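Local coordinates for protein 4-amino-4-deoxy-L-arabinose transferase or related glycosyltransferases of PMT family (Cupriavidus metallidurans, PDB 5EZM) that probably transfers 4-amino-4-deoxy-L-arabinose from a polyprenyl-phosphate carrier to lipid A, as a zinc-containing membrane glycosyltransferase of the GT-C fold, at residues 130-135 / 321-326; 173-178 / 190-195; 484-489 / 540-545; 500-505 / 520-525. One frame throughout, in Å; residues are numbered along the deposited sequence.

Contact 1. Residues 130-135 / 321-326; sequences RRWFGA and FRPALM. With MPG ([(Z)-octadec-9-enyl] (2R)-2,3-bis(oxidanyl)propanoate), chain J.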
loop_
_atom_site.group_PDB
_atom_site.type_symbol
_atom_site.label_atom_id
_atom_site.label_comp_id
_atom_site.label_asym_id
_atom_site.label_seq_id
_atom_site.Cartn_x
_atom_site.Cartn_y
_atom_site.Cartn_z
ATOM N N ARG A 130 -20.014 -12.568 8.619
ATOM C CA ARG A 130 -20.898 -13.726 8.528
ATOM C C ARG A 130 -21.165 -14.323 9.901
ATOM O O ARG A 130 -22.283 -14.770 10.187
ATOM C CB ARG A 130 -20.297 -14.780 7.598
ATOM N N ARG A 131 -20.153 -14.330 10.769
ATOM C CA ARG A 131 -20.327 -14.875 12.110
ATOM C C ARG A 131 -21.325 -14.051 12.917
ATOM O O ARG A 131 -22.264 -14.598 13.506
ATOM C CB ARG A 131 -18.978 -14.937 12.823
ATOM C CG ARG A 131 -19.032 -15.496 14.233
ATOM C CD ARG A 131 -19.444 -16.956 14.233
ATOM N NE ARG A 131 -19.074 -17.624 15.476
ATOM C CZ ARG A 131 -19.449 -18.857 15.798
ATOM N NH1 ARG A 131 -20.212 -19.556 14.969
ATOM N NH2 ARG A 131 -19.066 -19.390 16.950
ATOM N N TRP A 132 -21.144 -12.730 12.949
ATOM C CA TRP A 132 -21.956 -11.891 13.825
ATOM C C TRP A 132 -23.269 -11.441 13.200
ATOM O O TRP A 132 -24.265 -11.297 13.918
ATOM C CB TRP A 132 -21.165 -10.655 14.259
ATOM C CG TRP A 132 -20.201 -10.915 15.368
ATOM C CD1 TRP A 132 -18.856 -11.111 15.256
ATOM C CD2 TRP A 132 -20.504 -11.004 16.765
ATOM N NE1 TRP A 132 -18.303 -11.318 16.495
ATOM C CE2 TRP A 132 -19.295 -11.257 17.439
ATOM C CE3 TRP A 132 -21.682 -10.894 17.510
ATOM C CZ2 TRP A 132 -19.226 -11.398 18.822
ATOM C CZ3 TRP A 132 -21.614 -11.038 18.884
ATOM C CH2 TRP A 132 -20.395 -11.287 19.525
ATOM N N PHE A 133 -23.304 -11.212 11.887
ATOM C CA PHE A 133 -24.469 -10.608 11.259
ATOM C C PHE A 133 -25.096 -11.442 10.151
ATOM O O PHE A 133 -26.159 -11.061 9.648
ATOM C CB PHE A 133 -24.109 -9.223 10.704
ATOM C CG PHE A 133 -23.452 -8.325 11.711
ATOM C CD1 PHE A 133 -24.174 -7.820 12.780
ATOM C CD2 PHE A 133 -22.115 -7.985 11.591
ATOM C CE1 PHE A 133 -23.575 -6.992 13.709
ATOM C CE2 PHE A 133 -21.512 -7.154 12.515
ATOM C CZ PHE A 133 -22.242 -6.658 13.576
ATOM N N GLY A 134 -24.488 -12.550 9.753
ATOM C CA GLY A 134 -25.115 -13.472 8.827
ATOM C C GLY A 134 -24.514 -13.392 7.435
ATOM O O GLY A 134 -23.632 -12.583 7.143
ATOM N N ALA A 135 -25.039 -14.257 6.566
ATOM C CA ALA A 135 -24.467 -14.419 5.233
ATOM C C ALA A 135 -24.694 -13.181 4.369
ATOM O O ALA A 135 -23.769 -12.705 3.700
ATOM C CB ALA A 135 -25.053 -15.663 4.564
ATOM N N PHE A 321 -20.923 -8.631 24.167
ATOM C CA PHE A 321 -19.939 -8.041 23.273
ATOM C C PHE A 321 -20.642 -7.402 22.082
ATOM O O PHE A 321 -21.459 -8.045 21.418
ATOM C CB PHE A 321 -18.952 -9.110 22.807
ATOM C CG PHE A 321 -17.824 -8.575 21.976
ATOM C CD1 PHE A 321 -16.684 -8.070 22.579
ATOM C CD2 PHE A 321 -17.900 -8.583 20.595
ATOM C CE1 PHE A 321 -15.645 -7.579 21.820
ATOM C CE2 PHE A 321 -16.864 -8.091 19.831
ATOM C CZ PHE A 321 -15.733 -7.588 20.443
ATOM N N ARG A 322 -20.324 -6.132 21.814
ATOM C CA ARG A 322 -20.957 -5.387 20.734
ATOM C C ARG A 322 -19.997 -5.272 19.554
ATOM O O ARG A 322 -19.099 -4.415 19.573
ATOM C CB ARG A 322 -21.384 -3.998 21.220
ATOM N N PRO A 323 -20.147 -6.088 18.502
ATOM C CA PRO A 323 -19.148 -6.103 17.421
ATOM C C PRO A 323 -19.120 -4.832 16.585
ATOM O O PRO A 323 -18.045 -4.271 16.347
ATOM C CB PRO A 323 -19.568 -7.315 16.579
ATOM C CG PRO A 323 -21.026 -7.480 16.854
ATOM C CD PRO A 323 -21.218 -7.077 18.286
ATOM N N ALA A 324 -20.288 -4.377 16.123
ATOM C CA ALA A 324 -20.340 -3.167 15.306
ATOM C C ALA A 324 -19.734 -1.976 16.041
ATOM O O ALA A 324 -19.030 -1.158 15.438
ATOM C CB ALA A 324 -21.782 -2.870 14.898
ATOM N N LEU A 325 -19.994 -1.867 17.347
ATOM C CA LEU A 325 -19.356 -0.823 18.144
ATOM C C LEU A 325 -17.841 -0.988 18.153
ATOM O O LEU A 325 -17.103 0.004 18.147
ATOM C CB LEU A 325 -19.911 -0.840 19.568
ATOM C CG LEU A 325 -19.261 0.088 20.597
ATOM C CD1 LEU A 325 -19.436 1.546 20.211
ATOM C CD2 LEU A 325 -19.832 -0.169 21.984
ATOM N N MET A 326 -17.357 -2.233 18.159
ATOM C CA MET A 326 -15.916 -2.458 18.125
ATOM C C MET A 326 -15.317 -2.006 16.799
ATOM O O MET A 326 -14.235 -1.406 16.771
ATOM C CB MET A 326 -15.605 -3.933 18.376
ATOM C CG MET A 326 -14.124 -4.268 18.316
ATOM S SD MET A 326 -13.205 -3.577 19.705
ATOM C CE MET A 326 -13.828 -4.571 21.059
HETATM C C2 MPG J . -14.565 -16.217 3.678
HETATM C C3 MPG J . -15.937 -16.189 4.341
HETATM C C4 MPG J . -17.060 -16.062 3.325
HETATM C C5 MPG J . -18.440 -15.922 3.989
HETATM C C6 MPG J . -19.569 -15.781 2.954
HETATM C C7 MPG J . -20.937 -15.481 3.598
HETATM C C8 MPG J . -22.053 -15.309 2.540
#
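W132 and F133 both hold CG anti to the carbonyl carbon (chi1 -80° and -52°), which sends their rings from helix 112-133 toward F321, P323 and A324. F321 has CG anti to the backbone N (chi1 -175°), which sets its ring beside the six-membered part of the indole. Here the C-terminal end of helix 112-133 packs on the first turn of helix 323-339, in the membrane part of a GT-C fold. P323 lies over one face of W132. Its CB is 3.8 Å from the centroid of the W132 five-membered ring, a CH-pi contact. P323 CG is 3.5 Å from W132 CE3. F321 CD2 is 3.6 Å from W132 CZ2, with the two planes oblique. The indole N-H bonds to L176 O of helix 160-178, which helps fix the ring's rotation. Without the indole, as with an alanine here, P323 is likely to lose its aromatic face, F321 to gain a gap beside it and L176 O to lose this donor. F133 also packs on I358 and V362 of helix 352-365. Its tip, CZ, is 3.6 Å from P323 CG, and A324 N lies in the plane of the F133 ring, 3.9 Å from CZ.

Contact 2. Residues 173-178 / 190-195; sequences AFMLMG and GWMVAC. With DSL (mono-trans, octa-cis decaprenyl-phosphate), chain C; MPG ([(Z)-octadec-9-enyl] (2R)-2,3-bis(oxidanyl)propanoate), chain S.
W191 lies between M177 on one face and an MPG lipid on the other. M177 CB is 3.5 Å from the centroid of the W191 five-membered ring, a CH-pi contact over the face. The M177 chain bends at chi2 and chi3 (-67° and -59°), which folds CE back to 3.6 Å from W191 CZ2. M177 SD is 5.0 Å from the centroid of the six-membered ring, a distant Met-aromatic contact. At the indole edge, F174 CD1 is 3.5 Å from W191 CZ3. F174 also packs CD2 on A194 CB at 3.5 Å. On the flank away from the indole, M175 SD meets M192 CE at 3.6 Å. G178 has no side chain, and its CA comes to 3.5 Å from W191 CB. A side chain there would probably crowd M192 CE and W191 CB. These residues join helices 160-178 and 185-206, an antiparallel helical hairpin with segment axes 7.9 Å apart. M127 of helix 112-133 backs both F174 and W191. M175 and C195 touch the decaprenyl-phosphate, while W191 and A194 touch the MPG. The side chains meet mainly through carbon and sulfur, with no hydrogen bond between the two segments, so dispersion and pi contacts probably dominate, in keeping with the lipid surroundings.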
loop_
_atom_site.group_PDB
_atom_site.type_symbol
_atom_site.label_atom_id
_atom_site.label_comp_id
_atom_site.label_asym_id
_atom_site.label_seq_id
_atom_site.Cartn_x
_atom_site.Cartn_y
_atom_site.Cartn_z
ATOM N N ALA A 173 -10.729 -8.987 12.907
ATOM C CA ALA A 173 -11.631 -10.094 12.597
ATOM C C ALA A 173 -11.461 -11.241 13.581
ATOM O O ALA A 173 -12.450 -11.827 14.037
ATOM C CB ALA A 173 -11.401 -10.580 11.168
ATOM N N PHE A 174 -10.216 -11.582 13.922
ATOM C CA PHE A 174 -9.997 -12.667 14.873
ATOM C C PHE A 174 -10.506 -12.290 16.257
ATOM O O PHE A 174 -11.057 -13.136 16.974
ATOM C CB PHE A 174 -8.515 -13.041 14.925
ATOM C CG PHE A 174 -7.986 -13.612 13.637
ATOM C CD1 PHE A 174 -8.850 -14.107 12.673
ATOM C CD2 PHE A 174 -6.623 -13.649 13.389
ATOM C CE1 PHE A 174 -8.364 -14.626 11.489
ATOM C CE2 PHE A 174 -6.131 -14.167 12.207
ATOM C CZ PHE A 174 -7.002 -14.656 11.256
ATOM N N MET A 175 -10.343 -11.024 16.648
ATOM C CA MET A 175 -10.899 -10.577 17.921
ATOM C C MET A 175 -12.417 -10.713 17.936
ATOM O O MET A 175 -12.998 -11.146 18.938
ATOM C CB MET A 175 -10.486 -9.135 18.198
ATOM C CG MET A 175 -11.167 -8.506 19.407
ATOM S SD MET A 175 -10.794 -9.344 20.962
ATOM C CE MET A 175 -11.537 -8.213 22.135
ATOM N N LEU A 176 -13.079 -10.358 16.831
ATOM C CA LEU A 176 -14.533 -10.491 16.781
ATOM C C LEU A 176 -14.957 -11.955 16.797
ATOM O O LEU A 176 -15.940 -12.312 17.455
ATOM C CB LEU A 176 -15.091 -9.784 15.547
ATOM C CG LEU A 176 -14.865 -8.273 15.466
ATOM C CD1 LEU A 176 -15.578 -7.682 14.258
ATOM C CD2 LEU A 176 -15.309 -7.583 16.744
ATOM N N MET A 177 -14.229 -12.818 16.082
ATOM C CA MET A 177 -14.558 -14.242 16.079
ATOM C C MET A 177 -14.404 -14.846 17.468
ATOM O O MET A 177 -15.215 -15.684 17.882
ATOM C CB MET A 177 -13.675 -14.990 15.080
ATOM C CG MET A 177 -13.875 -14.602 13.622
ATOM S SD MET A 177 -15.489 -15.073 12.970
ATOM C CE MET A 177 -15.464 -16.849 13.212
ATOM N N GLY A 178 -13.368 -14.432 18.202
ATOM C CA GLY A 178 -13.115 -15.000 19.515
ATOM C C GLY A 178 -14.077 -14.546 20.593
ATOM O O GLY A 178 -14.169 -15.198 21.636
ATOM N N GLY A 190 -8.473 -20.298 20.350
ATOM C CA GLY A 190 -7.892 -20.341 19.018
ATOM C C GLY A 190 -7.938 -18.993 18.325
ATOM O O GLY A 190 -6.947 -18.537 17.750
ATOM N N TRP A 191 -9.094 -18.330 18.378
ATOM C CA TRP A 191 -9.205 -17.021 17.748
ATOM C C TRP A 191 -8.406 -15.967 18.499
ATOM O O TRP A 191 -7.968 -14.981 17.895
ATOM C CB TRP A 191 -10.668 -16.602 17.644
ATOM C CG TRP A 191 -11.456 -17.411 16.669
ATOM C CD1 TRP A 191 -12.506 -18.235 16.945
ATOM C CD2 TRP A 191 -11.252 -17.480 15.254
ATOM N NE1 TRP A 191 -12.973 -18.810 15.790
ATOM C CE2 TRP A 191 -12.220 -18.364 14.736
ATOM C CE3 TRP A 191 -10.347 -16.880 14.373
ATOM C CZ2 TRP A 191 -12.308 -18.662 13.377
ATOM C CZ3 TRP A 191 -10.438 -17.174 13.024
ATOM C CH2 TRP A 191 -11.411 -18.058 12.540
ATOM N N MET A 192 -8.202 -16.151 19.806
ATOM C CA MET A 192 -7.421 -15.176 20.557
ATOM C C MET A 192 -5.931 -15.305 20.269
ATOM O O MET A 192 -5.250 -14.293 20.062
ATOM C CB MET A 192 -7.699 -15.310 22.053
ATOM C CG MET A 192 -8.911 -14.514 22.500
ATOM S SD MET A 192 -8.912 -12.850 21.795
ATOM C CE MET A 192 -10.342 -12.938 20.721
ATOM N N VAL A 193 -5.403 -16.533 20.244
ATOM C CA VAL A 193 -4.010 -16.709 19.840
ATOM C C VAL A 193 -3.830 -16.304 18.384
ATOM O O VAL A 193 -2.774 -15.789 17.999
ATOM C CB VAL A 193 -3.536 -18.155 20.099
ATOM C CG1 VAL A 193 -4.287 -19.143 19.230
ATOM C CG2 VAL A 193 -2.037 -18.276 19.860
ATOM N N ALA A 194 -4.858 -16.508 17.553
ATOM C CA ALA A 194 -4.797 -16.012 16.184
ATOM C C ALA A 194 -4.713 -14.492 16.161
ATOM O O ALA A 194 -3.985 -13.909 15.348
ATOM C CB ALA A 194 -6.012 -16.500 15.397
ATOM N N CYS A 195 -5.445 -13.835 17.063
ATOM C CA CYS A 195 -5.419 -12.379 17.138
ATOM C C CYS A 195 -4.042 -11.877 17.557
ATOM O O CYS A 195 -3.449 -11.023 16.884
ATOM C CB CYS A 195 -6.495 -11.897 18.111
ATOM S SG CYS A 195 -6.522 -10.123 18.402
HETATM C C21 DSL C . -9.775 -3.924 18.965
HETATM C C22 DSL C . -8.916 -5.176 18.974
HETATM C C23 DSL C . -8.847 -6.059 17.734
HETATM C C24 DSL C . -8.221 -5.499 20.076
HETATM C C25 DSL C . -7.338 -6.773 20.096
HETATM C C26 DSL C . -5.972 -6.406 20.738
HETATM C C27 DSL C . -5.699 -7.336 21.969
HETATM C C28 DSL C . -6.358 -8.735 22.038
HETATM C C29 DSL C . -4.891 -6.917 22.963
HETATM C C30 DSL C . -4.230 -5.516 22.888
HETATM C C31 DSL C . -3.960 -4.973 24.332
HETATM C C32 DSL C . -2.459 -4.530 24.465
HETATM C C33 DSL C . -1.362 -5.581 24.718
HETATM C C34 DSL C . -2.130 -3.219 24.369
HETATM C C2 MPG S . -2.038 -14.072 9.430
HETATM C C3 MPG S . -1.537 -13.804 10.846
HETATM C C4 MPG S . -1.764 -14.961 11.811
HETATM C C5 MPG S . -2.502 -16.147 11.167
HETATM C C6 MPG S . -3.126 -17.084 12.212
HETATM C C7 MPG S . -4.380 -17.811 11.688
HETATM C C8 MPG S . -4.855 -18.906 12.674
HETATM C C9 MPG S . -6.343 -19.299 12.498
HETATM C C10 MPG S . -6.861 -20.095 13.730
HETATM C C11 MPG S . -8.264 -20.701 13.518
HETATM C C12 MPG S . -8.894 -21.203 14.861
HETATM C C13 MPG S . -10.318 -21.762 14.669
HETATM C C14 MPG S . -11.034 -22.028 16.029
HETATM C C1 MPG S . -1.575 -13.007 8.432
#

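Contact 3. Residues 484-489 / 540-545; sequences YGVQML and AVMSPD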
loop_
_atom_site.group_PDB
_atom_site.type_symbol
_atom_site.label_atom_id
_atom_site.label_comp_id
_atom_site.label_asym_id
_atom_site.label_seq_id
_atom_site.Cartn_x
_atom_site.Cartn_y
_atom_site.Cartn_z
ATOM N N TYR A 484 26.755 5.438 -9.911
ATOM C CA TYR A 484 26.683 6.466 -8.883
ATOM C C TYR A 484 25.345 7.190 -8.927
ATOM O O TYR A 484 24.840 7.537 -9.997
ATOM C CB TYR A 484 27.814 7.476 -9.056
ATOM C CG TYR A 484 29.199 6.892 -8.927
ATOM C CD1 TYR A 484 29.720 6.562 -7.686
ATOM C CD2 TYR A 484 29.992 6.688 -10.047
ATOM C CE1 TYR A 484 30.986 6.034 -7.563
ATOM C CE2 TYR A 484 31.260 6.163 -9.933
ATOM C CZ TYR A 484 31.754 5.837 -8.690
ATOM O OH TYR A 484 33.021 5.312 -8.574
ATOM N N GLY A 485 24.770 7.414 -7.751
ATOM C CA GLY A 485 23.610 8.271 -7.630
ATOM C C GLY A 485 24.027 9.633 -7.123
ATOM O O GLY A 485 24.193 9.829 -5.916
ATOM N N VAL A 486 24.215 10.579 -8.038
ATOM C CA VAL A 486 24.761 11.886 -7.691
ATOM C C VAL A 486 23.671 12.747 -7.074
ATOM O O VAL A 486 22.936 13.441 -7.787
ATOM C CB VAL A 486 25.379 12.567 -8.924
ATOM C CG1 VAL A 486 26.164 13.802 -8.508
ATOM C CG2 VAL A 486 26.267 11.584 -9.676
ATOM N N GLN A 487 23.565 12.706 -5.744
ATOM C CA GLN A 487 22.534 13.435 -5.005
ATOM C C GLN A 487 21.142 13.146 -5.560
ATOM O O GLN A 487 20.307 14.041 -5.714
ATOM C CB GLN A 487 22.825 14.936 -4.996
ATOM C CG GLN A 487 24.033 15.309 -4.155
ATOM C CD GLN A 487 24.233 16.806 -4.050
ATOM O OE1 GLN A 487 23.844 17.564 -4.942
ATOM N NE2 GLN A 487 24.838 17.244 -2.952
ATOM N N MET A 488 20.892 11.876 -5.867
ATOM C CA MET A 488 19.607 11.450 -6.409
ATOM C C MET A 488 19.371 10.007 -6.001
ATOM O O MET A 488 20.145 9.121 -6.380
ATOM C CB MET A 488 19.563 11.594 -7.934
ATOM C CG MET A 488 18.451 10.788 -8.592
ATOM S SD MET A 488 18.110 11.268 -10.298
ATOM C CE MET A 488 17.090 12.721 -10.057
ATOM N N LEU A 489 18.316 9.775 -5.227
ATOM C CA LEU A 489 17.927 8.428 -4.819
ATOM C C LEU A 489 16.848 7.969 -5.789
ATOM O O LEU A 489 15.653 8.133 -5.544
ATOM C CB LEU A 489 17.445 8.402 -3.373
ATOM C CG LEU A 489 17.022 7.032 -2.834
ATOM C CD1 LEU A 489 18.083 5.982 -3.138
ATOM C CD2 LEU A 489 16.742 7.102 -1.335
ATOM N N ALA A 540 26.673 7.120 -13.951
ATOM C CA ALA A 540 26.076 7.920 -12.893
ATOM C C ALA A 540 24.683 8.356 -13.317
ATOM O O ALA A 540 24.437 8.618 -14.499
ATOM C CB ALA A 540 26.935 9.144 -12.562
ATOM N N VAL A 541 23.778 8.421 -12.343
ATOM C CA VAL A 541 22.419 8.913 -12.533
ATOM C C VAL A 541 22.287 10.214 -11.758
ATOM O O VAL A 541 22.689 10.289 -10.589
ATOM C CB VAL A 541 21.371 7.889 -12.062
ATOM C CG1 VAL A 541 19.966 8.422 -12.291
ATOM C CG2 VAL A 541 21.558 6.567 -12.777
ATOM N N MET A 542 21.733 11.239 -12.401
ATOM C CA MET A 542 21.564 12.525 -11.737
ATOM C C MET A 542 20.342 13.219 -12.316
ATOM O O MET A 542 19.759 12.769 -13.301
ATOM C CB MET A 542 22.813 13.395 -11.890
ATOM C CG MET A 542 23.120 13.776 -13.328
ATOM S SD MET A 542 24.831 14.298 -13.547
ATOM C CE MET A 542 25.696 12.782 -13.149
ATOM N N SER A 543 19.943 14.313 -11.682
ATOM C CA SER A 543 18.893 15.139 -12.248
ATOM C C SER A 543 19.479 16.024 -13.345
ATOM O O SER A 543 20.698 16.207 -13.419
ATOM C CB SER A 543 18.243 15.985 -11.158
ATOM O OG SER A 543 19.179 16.852 -10.549
ATOM N N PRO A 544 18.639 16.556 -14.237
ATOM C CA PRO A 544 19.173 17.467 -15.262
ATOM C C PRO A 544 19.873 18.682 -14.675
ATOM O O PRO A 544 20.948 19.064 -15.156
ATOM C CB PRO A 544 17.925 17.856 -16.065
ATOM C CG PRO A 544 16.993 16.715 -15.874
ATOM C CD PRO A 544 17.221 16.236 -14.471
ATOM N N ASP A 545 19.296 19.293 -13.636
ATOM C CA ASP A 545 19.945 20.436 -13.001
ATOM C C ASP A 545 21.279 20.045 -12.379
ATOM O O ASP A 545 22.214 20.856 -12.356
ATOM C CB ASP A 545 19.020 21.050 -11.950
ATOM C CG ASP A 545 17.811 21.738 -12.562
ATOM O OD1 ASP A 545 17.974 22.430 -13.592
ATOM O OD2 ASP A 545 16.698 21.588 -12.013
HETATM O O HOH W 1 20.664 14.761 -8.994
#
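Y484 brings the flat ring of this contact, but it meets A540 through CB, 4.0 Å from A540 CB. The ring itself reaches off to helix 525-534 and meets F528 edge-to-face, with M502 and V504 also against it. The backbones of 484-486 and 540-542 run parallel as neighbouring strands. V541 N donates to Y484 O at 2.7 Å, nearly straight at 168°. V486 N donates to V541 O at 3.0 Å. Beyond these bonds a water continues the link. It donates to V486 O at 2.9 Å and accepts from S543 N at 2.8 Å. V486 CG2 lies on the side of A540 and M542, 3.7 Å from M542 CE. M488 lies on the V541 side, its SD 3.9 Å from V541 CG1 and also against the M542 backbone. With CG anti to the backbone N (chi1 162°) and chi2 also extended (165°), the M488 chain reaches across to the second strand, and a bend at chi3 sets CE 3.6 Å from S543 CB. Shortening M488 to an alanine is likely to open a gap beside V541 and leave S543 CB without this cover. S543 is the N-cap of helix 544-550, and its OG bonds to T546. Strand 483-486 lies between strands 502-504 and 539-542 of a mixed sheet. Helix 525-534 packs on the face that carries Y484, V486 and A540, and strand 566-569 follows 539-542, antiparallel.

Contact 4. Residues 500-505 / 520-525; sequences PLMMVG and RVVPDV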
loop_
_atom_site.group_PDB
_atom_site.type_symbol
_atom_site.label_atom_id
_atom_site.label_comp_id
_atom_site.label_asym_id
_atom_site.label_seq_id
_atom_site.Cartn_x
_atom_site.Cartn_y
_atom_site.Cartn_z
ATOM N N PRO A 500 22.401 -2.028 -8.045
ATOM C CA PRO A 500 22.238 -1.023 -6.992
ATOM C C PRO A 500 22.974 0.268 -7.310
ATOM O O PRO A 500 23.952 0.297 -8.059
ATOM C CB PRO A 500 22.847 -1.696 -5.753
ATOM C CG PRO A 500 23.042 -3.135 -6.129
ATOM C CD PRO A 500 23.250 -3.144 -7.606
ATOM N N LEU A 501 22.484 1.348 -6.708
ATOM C CA LEU A 501 23.143 2.641 -6.802
ATOM C C LEU A 501 24.246 2.752 -5.761
ATOM O O LEU A 501 24.105 2.272 -4.632
ATOM C CB LEU A 501 22.139 3.776 -6.590
ATOM C CG LEU A 501 21.095 4.073 -7.662
ATOM C CD1 LEU A 501 20.185 5.187 -7.185
ATOM C CD2 LEU A 501 21.773 4.459 -8.964
ATOM N N MET A 502 25.347 3.394 -6.138
ATOM C CA MET A 502 26.359 3.816 -5.176
ATOM C C MET A 502 26.095 5.279 -4.848
ATOM O O MET A 502 26.373 6.166 -5.663
ATOM C CB MET A 502 27.773 3.618 -5.710
ATOM C CG MET A 502 28.831 4.125 -4.748
ATOM S SD MET A 502 30.471 3.489 -5.113
ATOM C CE MET A 502 30.167 1.730 -4.948
ATOM N N MET A 503 25.552 5.526 -3.658
ATOM C CA MET A 503 25.077 6.855 -3.306
ATOM C C MET A 503 26.232 7.846 -3.225
ATOM O O MET A 503 27.280 7.556 -2.636
ATOM C CB MET A 503 24.316 6.810 -1.983
ATOM C CG MET A 503 22.997 6.065 -2.070
ATOM S SD MET A 503 21.949 6.695 -3.398
ATOM C CE MET A 503 21.656 8.375 -2.855
ATOM N N VAL A 504 26.030 9.019 -3.821
ATOM C CA VAL A 504 27.013 10.096 -3.846
ATOM C C VAL A 504 26.374 11.325 -3.219
ATOM O O VAL A 504 25.316 11.779 -3.672
ATOM C CB VAL A 504 27.492 10.399 -5.274
ATOM C CG1 VAL A 504 28.372 11.634 -5.283
ATOM C CG2 VAL A 504 28.229 9.202 -5.853
ATOM N N GLY A 505 27.015 11.865 -2.186
ATOM C CA GLY A 505 26.491 13.039 -1.515
ATOM C C GLY A 505 25.288 12.741 -0.646
ATOM O O GLY A 505 25.243 11.704 0.020
ATOM N N ARG A 520 31.194 2.149 1.343
ATOM C CA ARG A 520 30.298 1.764 0.262
ATOM C C ARG A 520 29.657 2.968 -0.416
ATOM O O ARG A 520 28.735 2.797 -1.223
ATOM C CB ARG A 520 29.210 0.828 0.794
ATOM C CG ARG A 520 29.717 -0.229 1.761
ATOM C CD ARG A 520 28.563 -0.968 2.420
ATOM N NE ARG A 520 27.848 -1.829 1.485
ATOM C CZ ARG A 520 27.968 -3.152 1.449
ATOM N NH1 ARG A 520 28.772 -3.768 2.305
ATOM N NH2 ARG A 520 27.280 -3.861 0.563
ATOM N N VAL A 521 30.129 4.175 -0.119
ATOM C CA VAL A 521 29.444 5.402 -0.512
ATOM C C VAL A 521 30.482 6.501 -0.710
ATOM O O VAL A 521 31.491 6.555 -0.001
ATOM C CB VAL A 521 28.379 5.780 0.547
ATOM C CG1 VAL A 521 28.158 7.280 0.614
ATOM C CG2 VAL A 521 27.069 5.067 0.253
ATOM N N VAL A 522 30.247 7.361 -1.695
ATOM C CA VAL A 522 31.042 8.568 -1.890
ATOM C C VAL A 522 30.447 9.660 -1.004
ATOM O O VAL A 522 29.256 9.978 -1.154
ATOM C CB VAL A 522 31.062 9.004 -3.360
ATOM C CG1 VAL A 522 32.142 10.051 -3.590
ATOM C CG2 VAL A 522 31.271 7.800 -4.269
ATOM N N PRO A 523 31.219 10.248 -0.085
ATOM C CA PRO A 523 30.611 11.180 0.880
ATOM C C PRO A 523 30.055 12.437 0.243
ATOM O O PRO A 523 28.943 12.856 0.584
ATOM C CB PRO A 523 31.769 11.501 1.839
ATOM C CG PRO A 523 32.806 10.456 1.586
ATOM C CD PRO A 523 32.659 10.079 0.149
ATOM N N ASP A 524 30.799 13.056 -0.670
ATOM C CA ASP A 524 30.398 14.316 -1.273
ATOM C C ASP A 524 30.733 14.289 -2.755
ATOM O O ASP A 524 31.541 13.479 -3.215
ATOM C CB ASP A 524 31.085 15.505 -0.591
ATOM C CG ASP A 524 32.593 15.357 -0.549
ATOM O OD1 ASP A 524 33.082 14.208 -0.596
ATOM O OD2 ASP A 524 33.291 16.387 -0.467
ATOM N N VAL A 525 30.102 15.197 -3.501
ATOM C CA VAL A 525 30.308 15.250 -4.946
ATOM C C VAL A 525 31.756 15.593 -5.274
ATOM O O VAL A 525 32.290 15.156 -6.301
ATOM C CB VAL A 525 29.325 16.255 -5.584
ATOM C CG1 VAL A 525 29.434 16.230 -7.102
ATOM C CG2 VAL A 525 27.898 15.955 -5.143
#
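V504 and V522 form the close part of this contact, their side chains side by side in one direction. V504 CG2 is 3.7 Å from V522 CG2. Two backbone bonds flank the pair. V522 N donates to M503 O at 3.1 Å, bent at 142°. G505 N donates to V522 O at 3.1 Å, straighter at 160°, with the donor tilted 27° from the carbonyl plane. V521 is close too, with CG1 3.4 Å from M503 O, and L83 of strand 83-84 touches both side chains. G505 has positive phi, which favours glycine, and its CA makes a CH...O contact with P523 O at 3.2 Å. F528 of helix 525-534 and Y484 of the neighbouring strand 483-486 touch both V504 and V522, so this side is buried. The ends are looser. M502 CG lies 3.8 Å from R520 O, and farther from V522 CG2. The exposed R520 side chain runs off from strand 502-504, with a long, weak ion pair to E517. At the other end P523 faces away and is exposed. D524 also faces away and is the N-cap of helix 525-534, with OD1 bonded to S527. Strand 502-504 is the outermost strand on this side of the mixed sheet. Residues 520-525 add a single beta bridge, as an irregular addition to the sheet edge within the alpha/beta C-terminal domain, running straight into helix 525-534.

Overall arrangement
The contacts form two groups on opposite sides of the chain's centre. Contacts 1 and 2 belong to the membrane helices, with centres 13 Å apart. They touch through helix 160-178, and R131 packs on M177. Contact 2 joins two consecutive helices, while contact 1 brings together residues far apart in sequence on either side of it. Contacts 3 and 4 lie in the C-terminal domain, with centres 10 Å apart. Strands 483-486 and 502-504 are neighbours in one mixed sheet, bonded by G485 and Q487 to V504. Along the chain, 500-505 and 520-525 fall between the segments of contact 3. The centres of contacts 1 and 3 lie 53 Å apart, so lipid-facing helix packing and the sheet are separate parts of the enzyme.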